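Local coordinates for protein Xaa-Pro Dipeptidase (Alteromonas macleodii, PDB 2QS8) that probably hydrolyses dipeptides or trims carboxy-terminal residues from peptides as a metal-dependent amidohydrolase, and holds magnesium and a methionine in its active site, at residues 14-19 and 26-31; 57-62 and 383-388; 66-71 and 364-369; 142-147 and 211-216; 195-200 and 234-239. All blocks are in the same frame, centred on the assembly; numbering follows the deposited sequence.

Interaction 1 (14-19 and 26-31); sequences GKLIDG and SRISIV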
# COMPACT_ATOMS: atom_id res chain seq x y z
N GLY A 14 39.48 46.04 10.71
CA GLY A 14 40.41 46.13 11.82
C GLY A 14 40.96 44.75 12.08
O GLY A 14 42.18 44.54 12.09
N LYS A 15 40.06 43.80 12.28
CA LYS A 15 40.42 42.42 12.51
C LYS A 15 39.60 41.54 11.57
O LYS A 15 38.52 41.93 11.12
CB LYS A 15 40.18 42.03 13.97
CG LYS A 15 41.10 42.76 14.94
CD LYS A 15 41.13 42.08 16.28
CE LYS A 15 42.19 42.69 17.19
NZ LYS A 15 42.32 41.90 18.45
N LEU A 16 40.12 40.36 11.24
CA LEU A 16 39.43 39.48 10.32
C LEU A 16 39.52 38.00 10.66
O LEU A 16 40.61 37.43 10.74
CB LEU A 16 39.95 39.69 8.90
CG LEU A 16 39.45 38.69 7.84
CD1 LEU A 16 37.99 38.96 7.53
CD2 LEU A 16 40.28 38.82 6.56
N ILE A 17 38.35 37.38 10.86
CA ILE A 17 38.25 35.95 11.10
C ILE A 17 37.69 35.50 9.75
O ILE A 17 36.53 35.78 9.43
CB ILE A 17 37.26 35.63 12.24
CG1 ILE A 17 37.74 36.28 13.54
CG2 ILE A 17 37.14 34.12 12.42
CD1 ILE A 17 36.82 36.06 14.72
N ASP A 18 38.51 34.84 8.94
CA ASP A 18 38.08 34.44 7.61
C ASP A 18 37.33 33.12 7.45
O ASP A 18 36.77 32.87 6.39
CB ASP A 18 39.27 34.48 6.63
CG ASP A 18 40.28 33.36 6.85
OD1 ASP A 18 40.05 32.48 7.70
OD2 ASP A 18 41.31 33.36 6.15
N GLY A 19 37.31 32.29 8.49
CA GLY A 19 36.60 31.03 8.40
C GLY A 19 37.47 29.82 8.18
O GLY A 19 37.06 28.71 8.51
N SER A 26 45.06 40.74 11.41
CA SER A 26 44.95 42.17 11.68
C SER A 26 45.06 43.04 10.44
O SER A 26 45.85 42.76 9.55
CB SER A 26 46.01 42.60 12.69
OG SER A 26 45.87 41.93 13.93
N ARG A 27 44.27 44.11 10.41
CA ARG A 27 44.27 45.07 9.31
C ARG A 27 44.27 44.44 7.93
O ARG A 27 45.33 44.16 7.37
CB ARG A 27 45.48 46.01 9.44
CG ARG A 27 45.44 46.89 10.70
CD ARG A 27 46.67 47.77 10.84
NE ARG A 27 47.63 47.22 11.78
CZ ARG A 27 48.42 46.18 11.53
NH1 ARG A 27 48.37 45.58 10.36
NH2 ARG A 27 49.25 45.73 12.47
N ILE A 28 43.08 44.20 7.40
CA ILE A 28 42.95 43.60 6.08
C ILE A 28 41.99 44.38 5.19
O ILE A 28 41.05 45.00 5.67
CB ILE A 28 42.48 42.11 6.17
CG1 ILE A 28 43.67 41.18 6.44
CG2 ILE A 28 41.82 41.66 4.88
CD1 ILE A 28 44.12 41.12 7.85
N SER A 29 42.25 44.37 3.89
CA SER A 29 41.41 45.05 2.92
C SER A 29 40.67 44.02 2.09
O SER A 29 41.28 43.14 1.48
CB SER A 29 42.25 45.93 1.99
OG SER A 29 42.63 47.13 2.62
N ILE A 30 39.34 44.12 2.09
CA ILE A 30 38.50 43.20 1.34
C ILE A 30 37.85 44.00 0.22
O ILE A 30 37.30 45.07 0.46
CB ILE A 30 37.40 42.60 2.24
CG1 ILE A 30 38.05 41.97 3.48
CG2 ILE A 30 36.60 41.57 1.46
CD1 ILE A 30 37.06 41.55 4.55
N VAL A 31 37.93 43.50 -1.01
CA VAL A 31 37.35 44.21 -2.13
C VAL A 31 36.15 43.45 -2.67
O VAL A 31 36.24 42.27 -3.00
CB VAL A 31 38.38 44.41 -3.27
CG1 VAL A 31 37.83 45.38 -4.29
CG2 VAL A 31 39.67 44.93 -2.70
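L16 meets I28 and I30 with a forked side chain that lays one methyl group against each isoleucine. Its CG lies opposite the backbone N (chi1 172°), beside the carbonyl carbon, and from there the two branches part. CD2 crosses I28 at about a right angle and rests near the root of that side chain, 3.6 Å from I28 CG2 and 4.0 Å from I28 CB. CD1 goes on to I30, whose extended CG1 arm offers only its tip, leaving L16 CD1 and I30 CD1 4.1 Å apart. In both isoleucines CG1 sits beside the backbone N and CG2 beside the carbonyl carbon, yet L16 meets the first at its CG2 and the second at its CD1.

The polar half lies where both chains turn a corner. R27 N donates to G14 O over 2.7 Å, fairly straight at the hydrogen (161°), though the nitrogen stands above the carbonyl plane, 38° out of it. Next to it K15 and S26 form an antiparallel non-hydrogen-bonded pair. Both segments belong to the mixed sheet that holds strands 9-16, 28-33 and 60-67; V61 and I375 also touch L16, while I40 lies on I28 and I37 on I30. The chemistry is thus divided: one short backbone bond fixes the corner near the exposed S26 and R27, and buried apolar contacts between the leucine methyl groups and the isoleucine side chains fill the interior.

Interaction 2 (57-62 and 383-388); sequences RDHTVL and LIAVKG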
# COMPACT_ATOMS: atom_id res chain seq x y z
N ARG A 57 37.68 49.67 10.58
CA ARG A 57 38.97 49.52 11.24
C ARG A 57 38.79 49.24 12.73
O ARG A 57 39.65 48.63 13.36
CB ARG A 57 39.82 50.78 11.04
CG ARG A 57 40.20 51.05 9.58
CD ARG A 57 40.88 52.39 9.42
NE ARG A 57 39.94 53.50 9.59
CZ ARG A 57 40.26 54.68 10.13
NH1 ARG A 57 41.50 54.90 10.56
NH2 ARG A 57 39.34 55.62 10.24
N ASP A 58 37.67 49.67 13.29
CA ASP A 58 37.39 49.47 14.71
C ASP A 58 36.49 48.24 14.95
O ASP A 58 36.00 48.04 16.06
CB ASP A 58 36.74 50.73 15.28
CG ASP A 58 35.44 51.10 14.59
OD1 ASP A 58 35.35 50.96 13.35
OD2 ASP A 58 34.50 51.54 15.28
N HIS A 59 36.31 47.43 13.91
CA HIS A 59 35.48 46.23 13.98
C HIS A 59 36.23 44.96 13.63
O HIS A 59 37.32 44.99 13.05
CB HIS A 59 34.30 46.35 13.02
CG HIS A 59 33.32 47.42 13.36
ND1 HIS A 59 32.15 47.16 14.03
CD2 HIS A 59 33.33 48.75 13.10
CE1 HIS A 59 31.47 48.29 14.17
NE2 HIS A 59 32.16 49.27 13.61
N THR A 60 35.63 43.83 13.99
CA THR A 60 36.16 42.52 13.66
C THR A 60 35.17 42.00 12.62
O THR A 60 33.97 41.94 12.88
CB THR A 60 36.17 41.57 14.86
OG1 THR A 60 37.12 42.04 15.84
CG2 THR A 60 36.55 40.16 14.42
N VAL A 61 35.68 41.66 11.44
CA VAL A 61 34.85 41.16 10.36
C VAL A 61 34.88 39.64 10.33
O VAL A 61 35.92 39.02 10.61
CB VAL A 61 35.33 41.72 8.99
CG1 VAL A 61 34.54 41.07 7.85
CG2 VAL A 61 35.16 43.23 8.95
N LEU A 62 33.74 39.03 10.03
CA LEU A 62 33.64 37.58 9.94
C LEU A 62 32.77 37.23 8.74
O LEU A 62 32.09 38.10 8.18
CB LEU A 62 32.99 36.99 11.20
CG LEU A 62 33.43 37.45 12.59
CD1 LEU A 62 32.65 38.70 12.98
CD2 LEU A 62 33.19 36.36 13.62
N LEU A 383 29.21 39.01 4.48
CA LEU A 383 30.07 39.39 5.61
C LEU A 383 29.35 40.12 6.73
O LEU A 383 28.36 40.83 6.51
CB LEU A 383 31.23 40.27 5.13
CG LEU A 383 32.06 39.87 3.90
CD1 LEU A 383 31.31 40.28 2.64
CD2 LEU A 383 33.42 40.56 3.96
N ILE A 384 29.87 39.97 7.94
CA ILE A 384 29.32 40.65 9.09
C ILE A 384 30.47 41.28 9.86
O ILE A 384 31.64 40.94 9.63
CB ILE A 384 28.56 39.68 10.03
CG1 ILE A 384 29.55 38.67 10.63
CG2 ILE A 384 27.46 38.96 9.27
CD1 ILE A 384 28.98 37.87 11.79
N ALA A 385 30.15 42.19 10.76
CA ALA A 385 31.16 42.86 11.57
C ALA A 385 30.60 43.10 12.96
O ALA A 385 29.39 43.17 13.13
CB ALA A 385 31.56 44.16 10.92
N VAL A 386 31.48 43.22 13.95
CA VAL A 386 31.05 43.45 15.32
C VAL A 386 32.17 44.16 16.06
O VAL A 386 33.34 43.99 15.71
CB VAL A 386 30.76 42.10 16.03
CG1 VAL A 386 32.01 41.23 16.04
CG2 VAL A 386 30.29 42.35 17.45
N LYS A 387 31.81 44.97 17.05
CA LYS A 387 32.80 45.68 17.84
C LYS A 387 33.26 44.75 18.95
O LYS A 387 32.47 44.30 19.77
CB LYS A 387 32.20 46.95 18.46
CG LYS A 387 31.88 48.04 17.46
CD LYS A 387 31.25 49.24 18.16
CE LYS A 387 30.80 50.30 17.17
NZ LYS A 387 30.10 51.44 17.85
N GLY A 388 34.55 44.44 18.96
CA GLY A 388 35.07 43.55 19.98
C GLY A 388 35.73 42.33 19.38
O GLY A 388 35.68 42.13 18.17
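H59 lies against the V386 backbone, the A385 methyl group and the K387 side chain, and it can be traced outward atom by atom. CB sits 3.7 Å from V386 O and also faces the methyl group of A385. CG, beside the backbone N (chi1 -66°), lies 4.2 Å from V386 O, and the ring passes with V386 C near its plane, 3.6 Å from H59 ND1. CE1 meets the aliphatic part of the lysine, 3.3 Å from K387 CG, and NE2 at the far end has K387 CE for company at 3.9 Å. The lysine chain is extended and passes the ring obliquely, so methylenes rather than the ammonium group make the contact.

Beyond the histidine the two segments pair as antiparallel strands, 60-62 with 383-386. By this pairing the far C-terminal part of the chain returns to the N-terminal strands, joining the composite beta domain found beside the barrel in many amidohydrolases. T60 and V386 bond to each other through N and O in both directions, as do L62 and I384, with V61 and A385 the non-hydrogen-bonded pair between them. L62 CD1 reaches V386 CG1 at 4.0 Å on the face that these two share with T60 and I384. Farther along, T60 OG1 donates to G388 O over 2.7 Å, its oxygen tilted 32° from the carbonyl plane.

Interaction 3 (66-71 and 364-369); sequences MDMHVH and KLLRIE. With MG (magnesium ion), chain C.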
# COMPACT_ATOMS: atom_id res chain seq x y z
N MSE A 66 25.87 30.99 9.88
CA MSE A 66 24.84 30.05 9.46
C MSE A 66 24.22 29.25 10.61
O MSE A 66 24.92 28.82 11.53
CB MSE A 66 25.42 29.08 8.44
CG MSE A 66 25.85 29.74 7.17
SE MSE A 66 26.37 28.41 5.81
CE MSE A 66 27.71 29.45 4.83
N ASP A 67 22.90 29.06 10.56
CA ASP A 67 22.18 28.30 11.59
C ASP A 67 21.51 27.13 10.87
O ASP A 67 20.62 27.32 10.06
CB ASP A 67 21.13 29.19 12.28
CG ASP A 67 20.58 28.57 13.55
OD1 ASP A 67 20.50 27.33 13.63
OD2 ASP A 67 20.22 29.34 14.47
N MSE A 68 21.98 25.92 11.15
CA MSE A 68 21.46 24.71 10.50
C MSE A 68 20.10 24.22 11.01
O MSE A 68 19.61 23.19 10.54
CB MSE A 68 22.45 23.57 10.66
CG MSE A 68 23.85 23.82 10.12
SE MSE A 68 23.69 24.11 8.21
CE MSE A 68 23.21 22.36 7.51
N HIS A 69 19.49 24.92 11.96
CA HIS A 69 18.23 24.45 12.52
C HIS A 69 17.33 25.55 13.06
O HIS A 69 17.41 25.90 14.24
CB HIS A 69 18.53 23.42 13.61
CG HIS A 69 17.37 22.56 13.99
ND1 HIS A 69 17.42 21.18 13.94
CD2 HIS A 69 16.14 22.87 14.48
CE1 HIS A 69 16.28 20.68 14.39
NE2 HIS A 69 15.49 21.68 14.72
N VAL A 70 16.49 26.10 12.20
CA VAL A 70 15.58 27.16 12.62
C VAL A 70 14.16 26.87 12.14
O VAL A 70 13.96 26.10 11.20
CB VAL A 70 16.02 28.55 12.06
CG1 VAL A 70 17.42 28.90 12.57
CG2 VAL A 70 15.98 28.54 10.54
N HIS A 71 13.18 27.48 12.81
CA HIS A 71 11.78 27.30 12.46
C HIS A 71 11.06 28.65 12.36
O HIS A 71 10.19 28.96 13.18
CB HIS A 71 11.06 26.44 13.52
CG HIS A 71 11.61 25.05 13.65
ND1 HIS A 71 11.48 24.10 12.66
CD2 HIS A 71 12.28 24.45 14.66
CE1 HIS A 71 12.04 22.98 13.06
NE2 HIS A 71 12.54 23.16 14.27
N LYS A 364 29.58 23.28 4.42
CA LYS A 364 29.80 21.93 3.89
C LYS A 364 28.52 21.08 4.01
O LYS A 364 28.16 20.35 3.09
CB LYS A 364 30.94 21.24 4.64
CG LYS A 364 32.29 21.92 4.49
CD LYS A 364 33.33 21.26 5.39
CE LYS A 364 34.59 22.10 5.46
NZ LYS A 364 35.51 21.61 6.52
N LEU A 365 27.85 21.19 5.16
CA LEU A 365 26.62 20.44 5.39
C LEU A 365 25.53 20.86 4.39
O LEU A 365 24.72 20.03 3.99
CB LEU A 365 26.11 20.66 6.83
CG LEU A 365 24.85 19.89 7.26
CD1 LEU A 365 24.97 18.39 6.94
CD2 LEU A 365 24.64 20.09 8.75
N LEU A 366 25.53 22.13 4.00
CA LEU A 366 24.56 22.63 3.03
C LEU A 366 25.08 22.50 1.60
O LEU A 366 24.42 22.94 0.66
CB LEU A 366 24.21 24.09 3.31
CG LEU A 366 23.12 24.39 4.35
CD1 LEU A 366 22.93 25.89 4.47
CD2 LEU A 366 21.80 23.74 3.94
N ARG A 367 26.27 21.93 1.45
CA ARG A 367 26.88 21.71 0.13
C ARG A 367 27.08 23.00 -0.65
O ARG A 367 26.79 23.05 -1.85
CB ARG A 367 26.03 20.72 -0.68
CG ARG A 367 25.73 19.43 0.08
CD ARG A 367 24.79 18.51 -0.66
NE ARG A 367 24.47 17.33 0.13
CZ ARG A 367 23.78 16.28 -0.31
NH1 ARG A 367 23.32 16.25 -1.56
NH2 ARG A 367 23.55 15.26 0.50
N ILE A 368 27.57 24.03 0.02
CA ILE A 368 27.82 25.31 -0.62
C ILE A 368 29.16 25.91 -0.21
O ILE A 368 29.40 27.11 -0.39
CB ILE A 368 26.69 26.32 -0.31
CG1 ILE A 368 26.45 26.40 1.19
CG2 ILE A 368 25.43 25.94 -1.04
CD1 ILE A 368 25.48 27.49 1.58
N GLU A 369 30.04 25.07 0.32
CA GLU A 369 31.36 25.52 0.77
C GLU A 369 32.23 26.12 -0.32
O GLU A 369 33.21 26.79 -0.03
CB GLU A 369 32.13 24.37 1.44
CG GLU A 369 32.55 23.27 0.48
CD GLU A 369 31.53 22.15 0.39
OE1 GLU A 369 30.31 22.44 0.41
OE2 GLU A 369 31.96 20.98 0.29
MG MG C . 13.24 21.57 15.57
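H71 NE2 holds the magnesium ion at 2.2 Å and H69 NE2 at 2.4 Å, the two histidines of the His-X-His motif that closes the first barrel strand of amidohydrolases; D328 completes the protein's share of the site. A second shell orients the rings, since H69 ND1 bonds to E254 and H71 ND1 to the carbonyl of G114. Just before them D67 forms an Asx turn: its OD1 takes the amide of H69 at 3.1 Å, from the anti side and 29° out of the carboxylate plane, while OD2 bonds to T327.

The other side of the same strand end is apolar and faces the last turn of helix 360-365. Selenomethionine M68 is bent at both chi2 (-62°) and chi3, folding back so that its SE lies 3.9 Å from L366 CG as the two side chains run past each other in opposite directions. M68 CE lies toward L365 and L366, but its modelled approach to L365 is doubtful. The helix ends in a Schellman motif at R367, after which the chain brings I368 round to selenomethionine M66. There M66 SE stands 4.5 Å from L366 CD1, and its methyl CE is 4.4 Å from I368 CD1.

Interaction 4 (142-147 and 211-216); sequences KTIATT and PQFTQE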
# COMPACT_ATOMS: atom_id res chain seq x y z
N LYS A 142 7.70 20.30 5.06
CA LYS A 142 7.10 19.52 6.14
C LYS A 142 8.00 18.39 6.60
O LYS A 142 8.45 17.58 5.79
CB LYS A 142 5.75 18.94 5.70
CG LYS A 142 5.09 18.03 6.75
CD LYS A 142 4.48 18.82 7.91
CE LYS A 142 4.04 17.89 9.03
NZ LYS A 142 5.20 17.37 9.81
N THR A 143 8.26 18.34 7.90
CA THR A 143 9.09 17.28 8.48
C THR A 143 8.32 15.97 8.30
O THR A 143 7.11 15.93 8.52
CB THR A 143 9.32 17.51 10.00
OG1 THR A 143 10.06 18.72 10.20
CG2 THR A 143 10.10 16.33 10.60
N ILE A 144 9.01 14.91 7.91
CA ILE A 144 8.33 13.64 7.71
C ILE A 144 8.38 12.77 8.95
O ILE A 144 9.42 12.64 9.60
CB ILE A 144 8.93 12.88 6.52
CG1 ILE A 144 8.80 13.72 5.25
CG2 ILE A 144 8.23 11.53 6.37
CD1 ILE A 144 9.40 13.06 4.00
N ALA A 145 7.23 12.17 9.27
CA ALA A 145 7.11 11.32 10.44
C ALA A 145 6.21 10.12 10.17
O ALA A 145 5.51 10.05 9.15
CB ALA A 145 6.53 12.13 11.61
N THR A 146 6.23 9.18 11.11
CA THR A 146 5.37 8.01 11.03
C THR A 146 4.17 8.29 11.95
O THR A 146 4.23 9.18 12.79
CB THR A 146 6.09 6.74 11.51
OG1 THR A 146 6.70 6.96 12.78
CG2 THR A 146 7.16 6.36 10.51
N THR A 147 3.10 7.53 11.77
CA THR A 147 1.89 7.73 12.57
C THR A 147 2.18 7.96 14.05
O THR A 147 2.82 7.14 14.71
CB THR A 147 0.94 6.53 12.43
OG1 THR A 147 0.51 6.44 11.07
CG2 THR A 147 -0.28 6.68 13.37
N PRO A 211 12.52 4.78 18.98
CA PRO A 211 12.78 4.69 17.53
C PRO A 211 11.45 4.70 16.75
O PRO A 211 10.61 3.80 16.94
CB PRO A 211 13.54 3.37 17.39
CG PRO A 211 12.92 2.54 18.48
CD PRO A 211 12.85 3.51 19.64
N GLN A 212 11.25 5.69 15.88
CA GLN A 212 10.00 5.80 15.13
C GLN A 212 10.09 5.55 13.62
O GLN A 212 9.12 5.73 12.88
CB GLN A 212 9.34 7.15 15.42
CG GLN A 212 9.16 7.40 16.91
CD GLN A 212 8.34 8.63 17.22
OE1 GLN A 212 8.33 9.59 16.45
NE2 GLN A 212 7.66 8.61 18.36
N PHE A 213 11.26 5.12 13.16
CA PHE A 213 11.47 4.77 11.76
C PHE A 213 12.14 3.40 11.79
O PHE A 213 13.05 3.17 12.60
CB PHE A 213 12.39 5.77 11.06
CG PHE A 213 11.67 6.88 10.32
CD1 PHE A 213 11.04 7.91 11.01
CD2 PHE A 213 11.64 6.89 8.93
CE1 PHE A 213 10.38 8.93 10.33
CE2 PHE A 213 10.99 7.92 8.23
CZ PHE A 213 10.36 8.94 8.94
N THR A 214 11.69 2.49 10.94
CA THR A 214 12.31 1.17 10.86
C THR A 214 13.56 1.38 10.00
O THR A 214 13.68 2.41 9.33
CB THR A 214 11.39 0.16 10.16
OG1 THR A 214 11.28 0.53 8.79
CG2 THR A 214 9.97 0.15 10.79
N GLN A 215 14.48 0.42 9.99
CA GLN A 215 15.69 0.58 9.20
C GLN A 215 15.28 0.67 7.73
O GLN A 215 15.82 1.48 6.97
CB GLN A 215 16.64 -0.59 9.42
CG GLN A 215 18.01 -0.37 8.78
CD GLN A 215 18.73 0.83 9.37
OE1 GLN A 215 19.07 0.85 10.56
NE2 GLN A 215 18.99 1.83 8.53
N GLU A 216 14.33 -0.16 7.33
CA GLU A 216 13.83 -0.14 5.95
C GLU A 216 13.24 1.23 5.59
O GLU A 216 13.45 1.74 4.49
CB GLU A 216 12.76 -1.23 5.79
CG GLU A 216 12.00 -1.20 4.48
CD GLU A 216 10.90 -2.26 4.43
OE1 GLU A 216 10.09 -2.34 5.38
OE2 GLU A 216 10.83 -3.02 3.43
O HOH W 1 8.28 10.18 13.61
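A chi1 of 51° places T146 OG1 between its own backbone N and carbonyl carbon and puts CG2 beside the N; with the side chain so turned, the hydroxyl meets Q212 and the methyl meets F213. OG1 donates to Q212 O over 2.7 Å, arriving in the carbonyl plane on a lone pair. CG2 lies over one face of the F213 ring in a CH-pi contact, 4.2 Å from the centroid and 15° off the normal. The F213 ring turns in toward I144 and T146, with chi1 at -95°, away from a staggered position. At the rim, I144 O sits close to the ring plane, 3.9 Å from F213 CZ, and the same CZ meets I144 CG2 at 4.2 Å. The aromatic edge thus faces a carbonyl oxygen while its face takes a methyl group.

Q212 stretches out beyond CG and brings OE1 to a water that donates to it at 2.9 Å; that water is also reached, weakly, by T146 N. The main partner of OE1 is H150 N, so the amide touches the loop that supplies a histidine to the methionine pocket. The contact thereby joins the weakly bonded strand 145-146 to the turn just ahead of helix 215-227, where T214 caps E217 N. R183 and Y228 of a second subunit pack on T146 and Q212. The hydroxyl and methyl branches of one threonine are each matched by a complementary partner, so the OG1 bond and the CH-pi contact together fix the rotation of T146.

Interaction 5 (195-200 and 234-239); sequences ITVTGG and VHAHGA. With MET (methionine), chain D.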
# COMPACT_ATOMS: atom_id res chain seq x y z
N ILE A 195 13.32 14.47 8.95
CA ILE A 195 12.48 13.43 9.54
C ILE A 195 12.72 13.33 11.04
O ILE A 195 13.77 13.76 11.54
CB ILE A 195 12.77 12.02 8.94
CG1 ILE A 195 14.19 11.58 9.33
CG2 ILE A 195 12.58 12.04 7.45
CD1 ILE A 195 14.54 10.15 8.89
N THR A 196 11.74 12.79 11.76
CA THR A 196 11.88 12.57 13.19
C THR A 196 12.07 11.06 13.33
O THR A 196 11.10 10.29 13.32
CB THR A 196 10.63 13.06 13.99
OG1 THR A 196 9.43 12.59 13.36
CG2 THR A 196 10.60 14.57 14.05
N VAL A 197 13.32 10.64 13.43
CA VAL A 197 13.64 9.22 13.56
C VAL A 197 13.34 8.66 14.96
O VAL A 197 13.36 7.44 15.15
CB VAL A 197 15.12 8.95 13.18
CG1 VAL A 197 16.02 9.13 14.38
CG2 VAL A 197 15.25 7.55 12.58
N THR A 198 13.09 9.53 15.93
CA THR A 198 12.74 9.08 17.28
C THR A 198 11.66 10.01 17.83
O THR A 198 11.32 11.01 17.20
CB THR A 198 13.94 9.15 18.27
OG1 THR A 198 14.23 10.51 18.58
CG2 THR A 198 15.17 8.48 17.68
N GLY A 199 11.13 9.67 19.00
CA GLY A 199 10.13 10.52 19.61
C GLY A 199 10.75 11.87 19.93
O GLY A 199 11.97 12.04 19.80
N GLY A 200 9.94 12.83 20.36
CA GLY A 200 10.45 14.16 20.66
C GLY A 200 9.88 14.76 21.92
O GLY A 200 9.05 14.15 22.60
N VAL A 234 18.13 14.86 10.44
CA VAL A 234 17.38 13.91 11.26
C VAL A 234 17.22 14.24 12.75
O VAL A 234 18.20 14.30 13.50
CB VAL A 234 18.00 12.49 11.14
CG1 VAL A 234 17.21 11.47 11.97
CG2 VAL A 234 18.04 12.07 9.68
N HIS A 235 15.98 14.43 13.18
CA HIS A 235 15.68 14.67 14.59
C HIS A 235 15.91 13.33 15.29
O HIS A 235 15.42 12.30 14.82
CB HIS A 235 14.21 15.08 14.75
CG HIS A 235 13.70 15.00 16.16
ND1 HIS A 235 13.63 16.08 16.99
CD2 HIS A 235 13.23 13.95 16.87
CE1 HIS A 235 13.13 15.71 18.16
NE2 HIS A 235 12.88 14.42 18.11
N ALA A 236 16.65 13.33 16.40
CA ALA A 236 16.89 12.08 17.13
C ALA A 236 17.44 12.30 18.53
O ALA A 236 18.48 12.92 18.72
CB ALA A 236 17.83 11.19 16.34
N HIS A 237 16.72 11.77 19.52
CA HIS A 237 17.14 11.87 20.91
C HIS A 237 17.61 10.49 21.36
O HIS A 237 18.70 10.36 21.91
CB HIS A 237 15.97 12.33 21.79
CG HIS A 237 15.55 13.75 21.56
ND1 HIS A 237 16.39 14.82 21.77
CD2 HIS A 237 14.37 14.27 21.18
CE1 HIS A 237 15.75 15.94 21.52
NE2 HIS A 237 14.51 15.64 21.16
N GLY A 238 16.78 9.47 21.12
CA GLY A 238 17.13 8.11 21.51
C GLY A 238 18.25 7.58 20.63
O GLY A 238 18.31 7.89 19.44
N ALA A 239 19.15 6.80 21.22
CA ALA A 239 20.29 6.25 20.50
C ALA A 239 19.94 5.27 19.38
O ALA A 239 20.55 5.32 18.31
CB ALA A 239 21.26 5.58 21.47
N MET D . 12.34 20.55 19.22
CA MET D . 13.02 19.49 20.02
C MET D . 12.02 18.48 20.58
O MET D . 12.45 17.34 20.87
CB MET D . 13.79 20.13 21.17
CG MET D . 14.56 19.13 21.99
SD MET D . 15.60 19.94 23.16
CE MET D . 16.79 20.65 22.06
OXT MET D . 10.83 18.84 20.73
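Two neighbouring parallel strands of the TIM barrel, 192-196 and 231-236, run side by side here and end at the methionine pocket, joined by helix 215-227 in a beta-alpha-beta crossover. H235 N donates to I195 O and V197 N donates to H235 O, continuing the parallel pairing to the end of the strands. Past that point side chains take over. T198 OG1 receives H237 N at 2.9 Å in a nearly straight bond (170°) and itself donates to G199 O at 3.0 Å. That carbonyl has a second donor, H235 NE2 at 3.1 Å; it lies in the imidazole plane, although the nitrogen stands 45° above the plane of the carbonyl.

The H235 ring, with CG set opposite the backbone N (chi1 164°), is thus held by its edge, and its CE1 comes 3.2 Å from the methionine O. H237 makes the direct bond, NE2 to the same oxygen over 2.7 Å, while its ND1 bonds to T257. The loop is therefore tied to H235 through G199 O and to H237 through T198 OG1, and the bond between T198 and G199 braces it internally.

Behind the site the contact is aliphatic: V197 CG1 meets A236 CB at 3.4 Å, and I195 lies alongside V234. Helix 239-248 packs on V197, V234 and A236, helix 215-227 covers I195, and V234 pairs onward with S252 of strand 252-253.

How the interactions relate
Interactions 1 and 2 form one continuous piece of the beta domain, their centres 9 Å apart: K15 O and V61 N, like I17 N and V61 O, are 2.9 Å apart as probable hydrogen bonds. Strand 60-67 then leads from interaction 2 into interaction 3, whose centre lies about 22 Å away, carrying the chain to the magnesium-binding histidines. Interactions 4 and 5 also touch, with centres 9 Å apart and a probable bond from Q212 N to V197 O (2.8 Å). They lie across the chain's centre from the beta domain. Interactions 3 and 5 both reach the active site without touching, one through the metal and the other through the bound methionine, their nearest atoms about 6 Å apart.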